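PDB 3GGN: coenzyme Q-binding protein COQ10 START domain-containing protein, which is of unknown function but belongs to the polyketide cyclase and lipid transport family of START-like folds, and so may bind a hydrophobic ligand. Local coordinates for residues Q18-W23 against K73-R78; L32-R37 against R134-R139; G89-R94 against V104-T109. All blocks are in the same frame, centred on the assembly; numbering follows the deposited sequence.

How the interactions relate
After the edge strand 4-12 comes helix 16-24. Interaction 1 packs it on strand 74-79, closing a loop of about 50 residues that includes strands 36-41, 46-52 and 59-70. Interaction 2 starts within that loop, at the turn 33-36, and ends on the C-terminal helix 130-146, so the two cross along the chain. Interaction 3 is the hairpin of strands 86-95 and 102-111. It opens after interaction 1 has closed and lies within the span of interaction 2. They join helix 16-24 to the sheet, the C-terminal helix to the turn entering strand 36-41, and two neighbouring strands to each other. Trp23 touches Leu32, Met33 and Leu137 of interaction 2 and Val91 of interaction 3.

Interaction 1: residues Q18-W23 against K73-R78; sequences QLYAVW and KRIAWR
Helix 18-23 lies against strand 74-78 with the axes of the two short segments 9.5 Å apart at closest approach and their directions 22° apart, close to parallel. From the strand, Ile75 makes most of the side-chain contact. Its CG1 comes within 3.5 Å of Tyr20 CE1, and its CD1 is 3.6 Å from the same ring atom. The two side chains cross at about a right angle. CG1 of Ile75 lies beside its own backbone N (chi1 -54°), and the extended chi2 of 179° carries CD1 on toward the helix. There CD1 also reaches Trp23 CB, at 4.0 Å, so one methyl serves two positions a helical turn apart. This is the helix-on-sheet packing of the START-like (Bet v 1-like) fold, in which the concave face of a curved antiparallel sheet is covered by helices. Strand 74-79 is an inner strand of that sheet, between strands 59-70 and 86-95. The indole of Trp23 continues into the core, meeting the rings of Phe93 and Phe140 edge-to-face. The strand opens with a classic beta bulge, Lys73 and Arg74 lying opposite the single residue Glu70. The carbonyl oxygen of Arg74 lies at the edge of the Tyr20 ring, 4.2 Å from CE1 and near the ring plane. Tyr20 OH is hydrogen-bonded to Asp69 OD1, which ties the far end of the ring to strand 59-70.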
loop_
_atom_site.group_PDB
_atom_site.type_symbol
_atom_site.label_atom_id
_atom_site.label_comp_id
_atom_site.label_asym_id
_atom_site.label_seq_id
_atom_site.Cartn_x
_atom_site.Cartn_y
_atom_site.Cartn_z
ATOM N N GLN B 18 -3.892 12.270 13.696
ATOM C CA GLN B 18 -3.267 12.001 12.411
ATOM C C GLN B 18 -3.782 10.711 11.785
ATOM O O GLN B 18 -4.166 10.693 10.619
ATOM C CB GLN B 18 -1.754 11.913 12.574
ATOM C CG GLN B 18 -1.006 11.712 11.272
ATOM C CD GLN B 18 0.482 11.524 11.492
ATOM O OE1 GLN B 18 1.105 12.255 12.270
ATOM N NE2 GLN B 18 1.065 10.549 10.800
ATOM N N LEU B 19 -3.794 9.636 12.568
ATOM C CA LEU B 19 -4.248 8.332 12.083
ATOM C C LEU B 19 -5.724 8.372 11.721
ATOM O O LEU B 19 -6.145 7.783 10.717
ATOM C CB LEU B 19 -4.009 7.271 13.154
ATOM C CG LEU B 19 -2.546 7.174 13.583
ATOM C CD1 LEU B 19 -2.452 6.275 14.800
ATOM C CD2 LEU B 19 -1.680 6.646 12.431
ATOM N N TYR B 20 -6.506 9.055 12.551
ATOM C CA TYR B 20 -7.936 9.203 12.317
ATOM C C TYR B 20 -8.143 9.908 10.981
ATOM O O TYR B 20 -9.042 9.559 10.217
ATOM C CB TYR B 20 -8.570 10.038 13.433
ATOM C CG TYR B 20 -9.894 10.671 13.055
ATOM C CD1 TYR B 20 -11.108 10.018 13.297
ATOM C CD2 TYR B 20 -9.931 11.918 12.435
ATOM C CE1 TYR B 20 -12.327 10.601 12.927
ATOM C CE2 TYR B 20 -11.131 12.499 12.065
ATOM C CZ TYR B 20 -12.326 11.843 12.312
ATOM O OH TYR B 20 -13.513 12.451 11.958
ATOM N N ALA B 21 -7.292 10.894 10.710
ATOM C CA ALA B 21 -7.367 11.685 9.479
ATOM C C ALA B 21 -7.292 10.841 8.215
ATOM O O ALA B 21 -8.002 11.106 7.240
ATOM C CB ALA B 21 -6.262 12.731 9.472
ATOM N N VAL B 22 -6.432 9.829 8.222
ATOM C CA VAL B 22 -6.298 8.963 7.054
ATOM C C VAL B 22 -7.585 8.169 6.872
ATOM O O VAL B 22 -8.195 8.198 5.801
ATOM C CB VAL B 22 -5.107 7.978 7.206
ATOM C CG1 VAL B 22 -5.026 7.058 5.992
ATOM C CG2 VAL B 22 -3.800 8.757 7.365
ATOM N N TRP B 23 -8.009 7.477 7.929
ATOM C CA TRP B 23 -9.226 6.670 7.875
ATOM C C TRP B 23 -10.491 7.450 7.525
ATOM O O TRP B 23 -11.372 6.924 6.848
ATOM C CB TRP B 23 -9.443 5.939 9.201
ATOM C CG TRP B 23 -8.487 4.816 9.401
ATOM C CD1 TRP B 23 -7.180 4.908 9.767
ATOM C CD2 TRP B 23 -8.743 3.428 9.161
ATOM N NE1 TRP B 23 -6.597 3.664 9.763
ATOM C CE2 TRP B 23 -7.535 2.736 9.396
ATOM C CE3 TRP B 23 -9.876 2.703 8.764
ATOM C CZ2 TRP B 23 -7.423 1.347 9.249
ATOM C CZ3 TRP B 23 -9.767 1.323 8.616
ATOM C CH2 TRP B 23 -8.546 0.660 8.859
ATOM N N LYS B 73 -11.042 9.864 17.487
ATOM C CA LYS B 73 -11.438 8.817 18.433
ATOM C C LYS B 73 -12.077 7.583 17.818
ATOM O O LYS B 73 -11.692 6.451 18.123
ATOM C CB LYS B 73 -12.422 9.368 19.470
ATOM C CG LYS B 73 -11.826 10.196 20.592
ATOM C CD LYS B 73 -12.925 10.535 21.604
ATOM C CE LYS B 73 -12.384 11.187 22.870
ATOM N NZ LYS B 73 -11.849 12.554 22.632
ATOM N N ARG B 74 -13.073 7.797 16.969
ATOM C CA ARG B 74 -13.766 6.672 16.371
ATOM C C ARG B 74 -14.569 7.009 15.133
ATOM O O ARG B 74 -15.057 8.124 14.970
ATOM C CB ARG B 74 -14.710 6.053 17.394
ATOM C CG ARG B 74 -15.766 7.015 17.875
ATOM C CD ARG B 74 -17.105 6.323 18.042
ATOM N NE ARG B 74 -17.052 5.246 19.022
ATOM C CZ ARG B 74 -18.065 4.428 19.271
ATOM N NH1 ARG B 74 -19.212 4.570 18.612
ATOM N NH2 ARG B 74 -17.931 3.461 20.167
ATOM N N ILE B 75 -14.711 6.007 14.273
ATOM C CA ILE B 75 -15.483 6.125 13.049
ATOM C C ILE B 75 -16.232 4.802 12.932
ATOM O O ILE B 75 -15.627 3.741 13.044
ATOM C CB ILE B 75 -14.580 6.284 11.816
ATOM C CG1 ILE B 75 -13.603 7.454 12.017
ATOM C CG2 ILE B 75 -15.451 6.506 10.582
ATOM C CD1 ILE B 75 -12.642 7.668 10.853
ATOM N N ALA B 76 -17.544 4.867 12.741
ATOM C CA ALA B 76 -18.364 3.662 12.610
ATOM C C ALA B 76 -19.318 3.832 11.440
ATOM O O ALA B 76 -19.803 4.939 11.177
ATOM C CB ALA B 76 -19.151 3.407 13.901
ATOM N N TRP B 77 -19.586 2.731 10.744
ATOM C CA TRP B 77 -20.476 2.751 9.593
ATOM C C TRP B 77 -21.296 1.471 9.475
ATOM O O TRP B 77 -20.951 0.440 10.057
ATOM C CB TRP B 77 -19.656 2.952 8.320
ATOM C CG TRP B 77 -18.730 1.827 8.018
ATOM C CD1 TRP B 77 -18.998 0.717 7.261
ATOM C CD2 TRP B 77 -17.371 1.702 8.448
ATOM N NE1 TRP B 77 -17.885 -0.084 7.189
ATOM C CE2 TRP B 77 -16.871 0.497 7.908
ATOM C CE3 TRP B 77 -16.522 2.496 9.239
ATOM C CZ2 TRP B 77 -15.557 0.061 8.132
ATOM C CZ3 TRP B 77 -15.211 2.062 9.462
ATOM C CH2 TRP B 77 -14.746 0.855 8.908
ATOM N N ARG B 78 -22.385 1.542 8.719
ATOM C CA ARG B 78 -23.233 0.378 8.520
ATOM C C ARG B 78 -24.032 0.493 7.232
ATOM O O ARG B 78 -24.438 1.585 6.822
ATOM C CB ARG B 78 -24.191 0.198 9.699
ATOM C CG ARG B 78 -25.264 1.262 9.793
ATOM C CD ARG B 78 -26.025 1.143 11.099
ATOM N NE ARG B 78 -26.997 2.216 11.262
ATOM C CZ ARG B 78 -27.550 2.540 12.425
ATOM N NH1 ARG B 78 -27.219 1.871 13.522
ATOM N NH2 ARG B 78 -28.425 3.537 12.494
#

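Interaction 2: residues L32-R37 against R134-R139; sequences LMTHLR and RDDLMR
Asp136 OD2 accepts a hydrogen bond from Thr34 N, 3.0 Å long with an angle of 163° at the hydrogen. The N-H comes from above the carboxylate plane, 50° out of it. Thr34 lies in a type I beta turn from Met33 to Leu36, closed by a bond from Leu36 N to Met33 O. The turn leads from helix 29-32 into strand 36-41 of the START-like fold, and Asp136 joins it to the long C-terminal helix. Thr34 OG1 is also close to the carboxylate, 3.0 Å from both OD1 and OD2 of Asp136. The methyl CG2 of Thr34 lies as near to Asp136 OD1, too close for a methyl, so the hydroxyl's position is less certain than the amide's. The amide and Arg139 would favour the ionised acid, although the nearby Leu32 O, 3.3 Å from Asp136 OD2, probably opposes it in part. Toward the core, Leu32 and Met33 pack on Trp23. On the outer side, Thr34 packs on Arg142 of the second subunit. The helix supplies a counter-charge one turn on from Asp136. The bend at chi3 of Arg139 (-73°) brings the guanidinium back along the helix to the Asp136 carboxylate, and Arg139 NH2 forms a salt bridge with Asp136 OD1 at 2.7 Å.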
loop_
_atom_site.group_PDB
_atom_site.type_symbol
_atom_site.label_atom_id
_atom_site.label_comp_id
_atom_site.label_asym_id
_atom_site.label_seq_id
_atom_site.Cartn_x
_atom_site.Cartn_y
_atom_site.Cartn_z
ATOM N N LEU B 32 -6.431 1.279 2.516
ATOM C CA LEU B 32 -6.323 0.750 3.875
ATOM C C LEU B 32 -6.941 -0.645 3.973
ATOM O O LEU B 32 -6.335 -1.559 4.532
ATOM C CB LEU B 32 -7.023 1.686 4.871
ATOM C CG LEU B 32 -6.481 3.113 5.002
ATOM C CD1 LEU B 32 -7.345 3.913 5.975
ATOM C CD2 LEU B 32 -5.042 3.062 5.480
ATOM N N MET B 33 -8.153 -0.797 3.445
ATOM C CA MET B 33 -8.857 -2.081 3.458
ATOM C C MET B 33 -8.871 -2.580 2.012
ATOM O O MET B 33 -9.707 -2.173 1.208
ATOM C CB MET B 33 -10.289 -1.896 3.970
ATOM C CG MET B 33 -10.383 -1.078 5.240
ATOM S SD MET B 33 -11.981 -1.185 6.069
ATOM C CE MET B 33 -11.456 -1.904 7.578
ATOM N N THR B 34 -7.948 -3.478 1.695
ATOM C CA THR B 34 -7.813 -3.981 0.334
ATOM C C THR B 34 -8.958 -4.803 -0.249
ATOM O O THR B 34 -9.018 -4.987 -1.463
ATOM C CB THR B 34 -6.489 -4.754 0.181
ATOM O OG1 THR B 34 -6.453 -5.850 1.100
ATOM C CG2 THR B 34 -5.322 -3.829 0.465
ATOM N N HIS B 35 -9.871 -5.290 0.584
ATOM C CA HIS B 35 -10.993 -6.067 0.054
ATOM C C HIS B 35 -12.010 -5.157 -0.642
ATOM O O HIS B 35 -12.865 -5.625 -1.394
ATOM C CB HIS B 35 -11.687 -6.865 1.165
ATOM C CG HIS B 35 -12.116 -6.039 2.337
ATOM N ND1 HIS B 35 -11.219 -5.383 3.154
ATOM C CD2 HIS B 35 -13.345 -5.784 2.847
ATOM C CE1 HIS B 35 -11.877 -4.763 4.119
ATOM N NE2 HIS B 35 -13.168 -4.991 3.956
ATOM N N LEU B 36 -11.902 -3.855 -0.397
ATOM C CA LEU B 36 -12.811 -2.884 -0.994
ATOM C C LEU B 36 -12.280 -2.389 -2.329
ATOM O O LEU B 36 -11.075 -2.210 -2.497
ATOM C CB LEU B 36 -12.993 -1.689 -0.056
ATOM C CG LEU B 36 -13.615 -1.957 1.315
ATOM C CD1 LEU B 36 -13.692 -0.643 2.090
ATOM C CD2 LEU B 36 -15.004 -2.569 1.156
ATOM N N ARG B 37 -13.184 -2.167 -3.277
ATOM C CA ARG B 37 -12.799 -1.675 -4.593
ATOM C C ARG B 37 -12.907 -0.155 -4.610
ATOM O O ARG B 37 -11.991 0.536 -5.057
ATOM C CB ARG B 37 -13.704 -2.261 -5.681
ATOM C CG ARG B 37 -13.380 -1.754 -7.080
ATOM C CD ARG B 37 -14.475 -2.111 -8.074
ATOM N NE ARG B 37 -14.212 -1.567 -9.405
ATOM C CZ ARG B 37 -13.275 -2.026 -10.231
ATOM N NH1 ARG B 37 -12.506 -3.046 -9.869
ATOM N NH2 ARG B 37 -13.102 -1.460 -11.419
ATOM N N ARG B 134 -4.998 -8.104 8.778
ATOM C CA ARG B 134 -3.717 -8.017 9.490
ATOM C C ARG B 134 -2.649 -7.383 8.597
ATOM O O ARG B 134 -1.972 -6.440 9.003
ATOM C CB ARG B 134 -3.233 -9.404 9.937
ATOM C CG ARG B 134 -1.790 -9.412 10.490
ATOM C CD ARG B 134 -1.657 -8.496 11.691
ATOM N NE ARG B 134 -2.460 -8.983 12.804
ATOM C CZ ARG B 134 -2.157 -10.061 13.517
ATOM N NH1 ARG B 134 -1.062 -10.755 13.236
ATOM N NH2 ARG B 134 -2.961 -10.458 14.496
ATOM N N ASP B 135 -2.506 -7.900 7.381
ATOM C CA ASP B 135 -1.525 -7.369 6.442
ATOM C C ASP B 135 -1.768 -5.881 6.167
ATOM O O ASP B 135 -0.828 -5.084 6.180
ATOM C CB ASP B 135 -1.558 -8.142 5.114
ATOM C CG ASP B 135 -1.144 -9.603 5.267
ATOM O OD1 ASP B 135 -0.396 -9.919 6.217
ATOM O OD2 ASP B 135 -1.559 -10.435 4.425
ATOM N N ASP B 136 -3.020 -5.514 5.906
ATOM C CA ASP B 136 -3.364 -4.117 5.635
ATOM C C ASP B 136 -2.961 -3.206 6.802
ATOM O O ASP B 136 -2.411 -2.107 6.601
ATOM C CB ASP B 136 -4.871 -3.967 5.385
ATOM C CG ASP B 136 -5.331 -4.615 4.085
ATOM O OD1 ASP B 136 -4.491 -4.892 3.198
ATOM O OD2 ASP B 136 -6.554 -4.825 3.941
ATOM N N LEU B 137 -3.236 -3.661 8.022
ATOM C CA LEU B 137 -2.908 -2.891 9.210
ATOM C C LEU B 137 -1.404 -2.763 9.420
ATOM O O LEU B 137 -0.918 -1.704 9.800
ATOM C CB LEU B 137 -3.566 -3.516 10.444
ATOM C CG LEU B 137 -5.070 -3.211 10.543
ATOM C CD1 LEU B 137 -5.694 -3.997 11.681
ATOM C CD2 LEU B 137 -5.273 -1.705 10.756
ATOM N N MET B 138 -0.667 -3.838 9.165
ATOM C CA MET B 138 0.783 -3.799 9.329
ATOM C C MET B 138 1.409 -2.840 8.311
ATOM O O MET B 138 2.331 -2.087 8.636
ATOM C CB MET B 138 1.374 -5.205 9.190
ATOM C CG MET B 138 1.040 -6.121 10.358
ATOM S SD MET B 138 1.656 -7.810 10.153
ATOM C CE MET B 138 3.186 -7.725 11.083
ATOM N N ARG B 139 0.907 -2.851 7.081
ATOM C CA ARG B 139 1.444 -1.942 6.082
ATOM C C ARG B 139 1.138 -0.501 6.489
ATOM O O ARG B 139 1.986 0.384 6.355
ATOM C CB ARG B 139 0.872 -2.263 4.694
ATOM C CG ARG B 139 1.436 -3.573 4.134
ATOM C CD ARG B 139 1.142 -3.803 2.652
ATOM N NE ARG B 139 -0.255 -4.143 2.403
ATOM C CZ ARG B 139 -1.200 -3.250 2.134
ATOM N NH1 ARG B 139 -0.889 -1.961 2.070
ATOM N NH2 ARG B 139 -2.453 -3.642 1.948
#

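Interaction 3: residues G89-R94 against V104-T109; sequences GEVLFR and VVVRLT
Glu90 and Arg107 form one hydrogen-bonded pair of the antiparallel hairpin of strands 89-94 and 104-109. Glu90 N to Arg107 O and Arg107 N to Glu90 O are each 2.9 Å. Leu92 and Val105 form the next pair. Its bond from Leu92 N to Val105 O measures 2.8 Å. CA-H...O contacts run between these bonds, as from Val91 CA to Val105 O at 3.1 Å. A water bridges the carbonyl oxygens of Glu90 and Val105, donating to both.

Apolar contacts line the face that carries Val91, Phe93, Val104 and Val106, under helix 16-24. Val91 CG1 is the shared atom: it touches Val104 CG1 at 3.6 Å and Val106 CG2 at 3.9 Å. The side chains of Val91 and Val106 lie side by side and point the same way. Phe93 CD1 rests obliquely on Val104 CG2, 3.8 Å away. Its ring also meets Trp23 edge-to-face.

The other face is mixed: Leu92 and Val105 pair between Glu90 and Arg107 and the folded Arg94. Val105 CG2 lies over one face of the Arg94 guanidinium, 3.6 Å from NE. A bend at chi3 (-57°) turns that group back across the hairpin, where Arg94 NH2 makes a salt bridge with Glu103. The chemistry therefore divides by face: Val91, Val104, Val106 and Phe93 join the hydrophobic core of the START-like fold, while Glu90, Leu92, Val105 and Arg107 lie on the outer face, where the end of Arg94 folds over Val105.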
loop_
_atom_site.group_PDB
_atom_site.type_symbol
_atom_site.label_atom_id
_atom_site.label_comp_id
_atom_site.label_asym_id
_atom_site.label_seq_id
_atom_site.Cartn_x
_atom_site.Cartn_y
_atom_site.Cartn_z
ATOM N N GLY B 89 -18.814 -1.555 10.295
ATOM C CA GLY B 89 -17.413 -1.435 10.614
ATOM C C GLY B 89 -17.219 -0.405 11.698
ATOM O O GLY B 89 -18.067 0.471 11.907
ATOM N N GLU B 90 -16.097 -0.512 12.395
ATOM C CA GLU B 90 -15.784 0.416 13.462
ATOM C C GLU B 90 -14.278 0.457 13.646
ATOM O O GLU B 90 -13.625 -0.584 13.751
ATOM C CB GLU B 90 -16.458 -0.034 14.762
ATOM C CG GLU B 90 -16.331 0.959 15.899
ATOM C CD GLU B 90 -16.847 0.415 17.219
ATOM O OE1 GLU B 90 -16.817 1.167 18.213
ATOM O OE2 GLU B 90 -17.279 -0.761 17.268
ATOM N N VAL B 91 -13.721 1.658 13.657
ATOM C CA VAL B 91 -12.292 1.808 13.875
ATOM C C VAL B 91 -12.133 2.755 15.048
ATOM O O VAL B 91 -12.675 3.860 15.040
ATOM C CB VAL B 91 -11.564 2.393 12.645
ATOM C CG1 VAL B 91 -10.052 2.404 12.907
ATOM C CG2 VAL B 91 -11.867 1.557 11.408
ATOM N N LEU B 92 -11.418 2.306 16.072
ATOM C CA LEU B 92 -11.179 3.124 17.254
ATOM C C LEU B 92 -9.718 3.562 17.261
ATOM O O LEU B 92 -8.857 2.878 16.709
ATOM C CB LEU B 92 -11.470 2.327 18.529
ATOM C CG LEU B 92 -12.882 1.783 18.743
ATOM C CD1 LEU B 92 -12.904 0.948 20.022
ATOM C CD2 LEU B 92 -13.872 2.932 18.827
ATOM N N PHE B 93 -9.452 4.706 17.881
ATOM C CA PHE B 93 -8.098 5.237 17.992
ATOM C C PHE B 93 -7.926 5.463 19.482
ATOM O O PHE B 93 -8.363 6.479 20.025
ATOM C CB PHE B 93 -7.984 6.542 17.205
ATOM C CG PHE B 93 -8.239 6.371 15.732
ATOM C CD1 PHE B 93 -7.259 5.830 14.904
ATOM C CD2 PHE B 93 -9.481 6.690 15.185
ATOM C CE1 PHE B 93 -7.509 5.607 13.555
ATOM C CE2 PHE B 93 -9.749 6.469 13.827
ATOM C CZ PHE B 93 -8.757 5.926 13.011
ATOM N N ARG B 94 -7.299 4.493 20.138
ATOM C CA ARG B 94 -7.113 4.534 21.584
ATOM C C ARG B 94 -5.673 4.740 22.010
ATOM O O ARG B 94 -4.745 4.396 21.285
ATOM C CB ARG B 94 -7.603 3.221 22.202
ATOM C CG ARG B 94 -8.830 2.638 21.540
ATOM C CD ARG B 94 -9.289 1.362 22.227
ATOM N NE ARG B 94 -8.268 0.320 22.288
ATOM C CZ ARG B 94 -8.500 -0.911 22.746
ATOM N NH1 ARG B 94 -9.708 -1.242 23.174
ATOM N NH2 ARG B 94 -7.533 -1.811 22.784
ATOM N N VAL B 104 -4.832 1.347 17.019
ATOM C CA VAL B 104 -5.942 1.389 16.078
ATOM C C VAL B 104 -6.637 0.038 16.136
ATOM O O VAL B 104 -6.012 -0.991 15.890
ATOM C CB VAL B 104 -5.446 1.635 14.633
ATOM C CG1 VAL B 104 -6.612 1.564 13.660
ATOM C CG2 VAL B 104 -4.766 2.995 14.543
ATOM N N VAL B 105 -7.924 0.038 16.470
ATOM C CA VAL B 105 -8.683 -1.204 16.558
ATOM C C VAL B 105 -9.729 -1.218 15.447
ATOM O O VAL B 105 -10.519 -0.282 15.313
ATOM C CB VAL B 105 -9.372 -1.331 17.948
ATOM C CG1 VAL B 105 -10.095 -2.662 18.063
ATOM C CG2 VAL B 105 -8.332 -1.200 19.051
ATOM N N VAL B 106 -9.715 -2.268 14.630
ATOM C CA VAL B 106 -10.653 -2.373 13.519
ATOM C C VAL B 106 -11.540 -3.600 13.665
ATOM O O VAL B 106 -11.048 -4.699 13.920
ATOM C CB VAL B 106 -9.906 -2.461 12.159
ATOM C CG1 VAL B 106 -10.901 -2.578 11.009
ATOM C CG2 VAL B 106 -9.028 -1.244 11.969
ATOM N N ARG B 107 -12.849 -3.398 13.514
ATOM C CA ARG B 107 -13.821 -4.480 13.598
ATOM C C ARG B 107 -14.770 -4.387 12.402
ATOM O O ARG B 107 -15.476 -3.385 12.237
ATOM C CB ARG B 107 -14.626 -4.403 14.900
ATOM C CG ARG B 107 -15.599 -5.568 15.061
ATOM C CD ARG B 107 -16.349 -5.529 16.383
ATOM N NE ARG B 107 -17.185 -6.717 16.552
ATOM C CZ ARG B 107 -17.946 -6.952 17.617
ATOM N NH1 ARG B 107 -17.982 -6.081 18.617
ATOM N NH2 ARG B 107 -18.674 -8.057 17.683
ATOM N N LEU B 108 -14.776 -5.429 11.572
ATOM C CA LEU B 108 -15.623 -5.472 10.383
ATOM C C LEU B 108 -16.515 -6.702 10.389
ATOM O O LEU B 108 -16.091 -7.792 10.797
ATOM C CB LEU B 108 -14.760 -5.513 9.123
ATOM C CG LEU B 108 -13.604 -4.513 9.050
ATOM C CD1 LEU B 108 -12.728 -4.859 7.850
ATOM C CD2 LEU B 108 -14.149 -3.089 8.953
ATOM N N THR B 109 -17.752 -6.522 9.938
ATOM C CA THR B 109 -18.710 -7.621 9.861
ATOM C C THR B 109 -19.350 -7.576 8.475
ATOM O O THR B 109 -19.724 -6.510 7.994
ATOM C CB THR B 109 -19.825 -7.491 10.927
ATOM O OG1 THR B 109 -20.675 -6.383 10.599
ATOM C CG2 THR B 109 -19.223 -7.264 12.305
HETATM O O HOH W 1 -13.145 -1.228 16.350
#